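Local coordinates for avidin-related protein 4/5 (Gallus gallus, PDB 2OF8) that binds biotin and its derivatives, here a biotin p-nitroanilide, with probable high affinity in the manner of avidin, at residues K9-L14 against N117-S122. The protein carries 2 engineered substitutions. Numbering follows the deposited sequence. Where two conformers were deposited one is given.
Sequences KWTNNL and NFTRLS. Engineered in segment 117-122: S122 (natural residue Cys). With BNI (5-(2-oxo-hexahydro-thieno[3,4-D]imidazol-6-yl)-pentanoic acid (4-nitro-phenyl)-amide), chain C; FMT (formic acid), chain F.
R120 lies across the indole of W10: its CG makes a CH-pi contact over the six-membered ring, 3.8 Å from the centroid, and its guanidinium turns one face to CZ2, the two planes 33° apart. An extended chain from CG to NE lets arginine span the ring while NH2 donates to T7 O and to a water that in turn donates to K9 O; NH1 forms a salt bridge with E89. The indole suits this place because it offers R120 a wide flat face while its NE1 donates a hydrogen bond to L6 O. Replacing W10 by alanine would probably leave the aliphatic part of R120 without its ring and take from L6 O the hydrogen bond of NE1. Between the strands, beta-branched T11 and T119, suited to extended chain, form the antiparallel hydrogen-bonded pair: T11 N donates to T119 O and T119 N to T11 O, each at 2.9 Å. Beyond them the flat F118 ring gives N12 CB a surface for a CH-pi contact, 3.7 Å from the centroid. With CG between its backbone N and carbonyl carbon (chi1 73°), the N12 amide offers donor and acceptor: ND2 donates to the ureido oxygen O3 of BNI at 3.0 Å, while OD1 accepts from L14 N in an Asx turn and from S16 N. N13 OD1 takes the N-H of N117 at 3.0 Å. The contact joins strands 8-12 and 111-120, first and last, closing the eight-stranded avidin barrel; W10 and F118 also pack on L91 of strand 89-98.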
loop_
_atom_site.group_PDB
_atom_site.type_symbol
_atom_site.label_atom_id
_atom_site.label_comp_id
_atom_site.label_asym_id
_atom_site.label_seq_id
_atom_site.Cartn_x
_atom_site.Cartn_y
_atom_site.Cartn_z
ATOM N N LYS A 9 -22.259 -13.522 -7.513
ATOM C CA LYS A 9 -22.207 -12.098 -7.814
ATOM C C LYS A 9 -22.059 -11.293 -6.537
ATOM O O LYS A 9 -22.688 -11.597 -5.524
ATOM C CB LYS A 9 -23.470 -11.671 -8.553
ATOM C CG LYS A 9 -23.569 -12.221 -9.943
ATOM C CD LYS A 9 -24.761 -11.638 -10.689
ATOM C CE LYS A 9 -24.748 -12.041 -12.148
ATOM N NZ LYS A 9 -23.829 -11.175 -12.934
ATOM N N TRP A 10 -21.239 -10.251 -6.621
ATOM C CA TRP A 10 -20.890 -9.406 -5.492
ATOM C C TRP A 10 -20.949 -7.944 -5.913
ATOM O O TRP A 10 -20.709 -7.622 -7.071
ATOM C CB TRP A 10 -19.456 -9.694 -5.046
ATOM C CG TRP A 10 -19.192 -11.097 -4.635
ATOM C CD1 TRP A 10 -18.890 -12.144 -5.450
ATOM C CD2 TRP A 10 -19.174 -11.610 -3.298
ATOM N NE1 TRP A 10 -18.696 -13.277 -4.703
ATOM C CE2 TRP A 10 -18.869 -12.979 -3.378
ATOM C CE3 TRP A 10 -19.392 -11.052 -2.034
ATOM C CZ2 TRP A 10 -18.773 -13.795 -2.249
ATOM C CZ3 TRP A 10 -19.292 -11.863 -0.915
ATOM C CH2 TRP A 10 -18.986 -13.218 -1.034
ATOM N N THR A 11 -21.296 -7.068 -4.972
ATOM C CA THR A 11 -21.092 -5.627 -5.132
ATOM C C THR A 11 -20.089 -5.151 -4.120
ATOM O O THR A 11 -19.913 -5.786 -3.087
ATOM C CB THR A 11 -22.324 -4.809 -4.864
ATOM O OG1 THR A 11 -23.161 -5.169 -3.769
ATOM C CG2 THR A 11 -22.553 -3.556 -5.583
ATOM N N ASN A 12 -19.470 -4.006 -4.390
ATOM C CA ASN A 12 -18.624 -3.366 -3.394
ATOM C C ASN A 12 -19.124 -1.988 -3.010
ATOM O O ASN A 12 -20.139 -1.499 -3.516
ATOM C CB ASN A 12 -17.126 -3.407 -3.775
ATOM C CG ASN A 12 -16.746 -2.459 -4.899
ATOM O OD1 ASN A 12 -17.413 -1.457 -5.165
ATOM N ND2 ASN A 12 -15.638 -2.777 -5.563
ATOM N N ASN A 13 -18.410 -1.386 -2.076
ATOM C CA ASN A 13 -18.793 -0.109 -1.496
ATOM C C ASN A 13 -18.801 1.054 -2.501
ATOM O O ASN A 13 -19.415 2.082 -2.229
ATOM C CB ASN A 13 -17.885 0.215 -0.302
ATOM C CG ASN A 13 -16.426 0.221 -0.679
ATOM O OD1 ASN A 13 -15.833 -0.824 -0.958
ATOM N ND2 ASN A 13 -15.844 1.405 -0.721
ATOM N N LEU A 14 -18.115 0.898 -3.636
ATOM C CA LEU A 14 -18.135 1.893 -4.709
ATOM C C LEU A 14 -19.250 1.657 -5.728
ATOM O O LEU A 14 -19.444 2.466 -6.630
ATOM C CB LEU A 14 -16.791 1.929 -5.444
ATOM C CG LEU A 14 -15.559 2.221 -4.595
ATOM C CD1 LEU A 14 -14.299 2.116 -5.433
ATOM C CD2 LEU A 14 -15.654 3.575 -3.911
ATOM N N ASN A 117 -14.813 -3.400 0.225
ATOM C CA ASN A 117 -15.592 -4.398 0.928
ATOM C C ASN A 117 -16.688 -4.867 -0.015
ATOM O O ASN A 117 -17.376 -4.039 -0.605
ATOM C CB ASN A 117 -16.159 -3.760 2.198
ATOM C CG ASN A 117 -15.069 -3.145 3.077
ATOM O OD1 ASN A 117 -14.044 -3.765 3.295
ATOM N ND2 ASN A 117 -15.287 -1.921 3.565
ATOM N N PHE A 118 -16.824 -6.184 -0.177
ATOM C CA PHE A 118 -17.825 -6.766 -1.068
ATOM C C PHE A 118 -18.843 -7.570 -0.265
ATOM O O PHE A 118 -18.488 -8.293 0.671
ATOM C CB PHE A 118 -17.219 -7.730 -2.098
ATOM C CG PHE A 118 -16.256 -7.116 -3.090
ATOM C CD1 PHE A 118 -16.627 -6.926 -4.415
ATOM C CD2 PHE A 118 -14.952 -6.811 -2.725
ATOM C CE1 PHE A 118 -15.730 -6.420 -5.341
ATOM C CE2 PHE A 118 -14.051 -6.300 -3.653
ATOM C CZ PHE A 118 -14.442 -6.101 -4.956
ATOM N N THR A 119 -20.106 -7.467 -0.671
ATOM C CA THR A 119 -21.163 -8.338 -0.164
ATOM C C THR A 119 -21.930 -8.926 -1.345
ATOM O O THR A 119 -21.861 -8.423 -2.461
ATOM C CB THR A 119 -22.117 -7.580 0.775
ATOM O OG1 THR A 119 -22.594 -6.398 0.133
ATOM C CG2 THR A 119 -21.390 -7.081 2.022
ATOM N N ARG A 120 -22.656 -10.006 -1.093
ATOM C CA ARG A 120 -23.336 -10.719 -2.168
ATOM C C ARG A 120 -24.491 -9.900 -2.720
ATOM O O ARG A 120 -25.177 -9.184 -1.995
ATOM C CB ARG A 120 -23.828 -12.090 -1.691
ATOM C CG ARG A 120 -22.724 -13.143 -1.571
ATOM C CD ARG A 120 -23.279 -14.556 -1.521
ATOM N NE ARG A 120 -22.283 -15.613 -1.345
ATOM C CZ ARG A 120 -21.477 -16.081 -2.298
ATOM N NH1 ARG A 120 -20.635 -17.064 -2.026
ATOM N NH2 ARG A 120 -21.484 -15.562 -3.517
ATOM N N LEU A 121 -24.693 -9.988 -4.023
ATOM C CA LEU A 121 -25.763 -9.216 -4.643
ATOM C C LEU A 121 -27.127 -9.643 -4.104
ATOM O O LEU A 121 -27.942 -8.801 -3.708
ATOM C CB LEU A 121 -25.703 -9.325 -6.164
ATOM C CG LEU A 121 -26.844 -8.644 -6.920
ATOM C CD1 LEU A 121 -26.925 -7.163 -6.565
ATOM C CD2 LEU A 121 -26.679 -8.838 -8.418
ATOM N N SER A 122 -27.362 -10.954 -4.088
ATOM C CA SER A 122 -28.583 -11.522 -3.531
ATOM C C SER A 122 -28.272 -12.287 -2.249
ATOM O O SER A 122 -27.499 -13.247 -2.235
ATOM C CB SER A 122 -29.243 -12.450 -4.550
ATOM O OG SER A 122 -30.480 -12.935 -4.064
HETATM C C1 BNI C . -8.739 2.676 -14.366
HETATM C C10 BNI C . -9.320 1.280 -14.632
HETATM C C9 BNI C . -10.455 0.927 -13.677
HETATM C C8 BNI C . -9.972 0.848 -12.236
HETATM C C7 BNI C . -11.129 0.759 -11.263
HETATM C C2 BNI C . -10.615 0.691 -9.778
HETATM C C6 BNI C . -9.859 -0.410 -7.623
HETATM C C4 BNI C . -11.718 0.911 -8.701
HETATM C C5 BNI C . -11.202 0.293 -7.388
HETATM C C3 BNI C . -13.234 -0.644 -7.940
HETATM O O2 BNI C . -9.462 3.629 -14.094
HETATM O O3 BNI C . -14.263 -1.366 -7.864
HETATM N N1 BNI C . -12.258 -0.622 -7.033
HETATM N N2 BNI C . -12.958 0.193 -8.933
HETATM S S1 BNI C . -9.929 -0.951 -9.358
HETATM N N17 BNI C . -7.415 2.841 -14.365
HETATM C C18 BNI C . -6.632 3.955 -14.205
HETATM C C20 BNI C . -5.537 4.211 -15.086
HETATM C C21 BNI C . -4.724 5.383 -14.893
HETATM C C22 BNI C . -5.028 6.313 -13.810
HETATM C C23 BNI C . -6.128 6.058 -12.930
HETATM C C24 BNI C . -6.932 4.897 -13.118
HETATM N N25 BNI C . -4.163 7.543 -13.636
HETATM O O26 BNI C . -3.236 7.759 -14.362
HETATM O O27 BNI C . -4.375 8.334 -12.764
HETATM C C FMT F . -25.116 -8.051 -12.986
HETATM O O1 FMT F . -24.046 -8.484 -13.417
HETATM O O2 FMT F . -25.880 -8.776 -12.345
HETATM O O HOH W 1 -23.674 -14.340 -4.992
#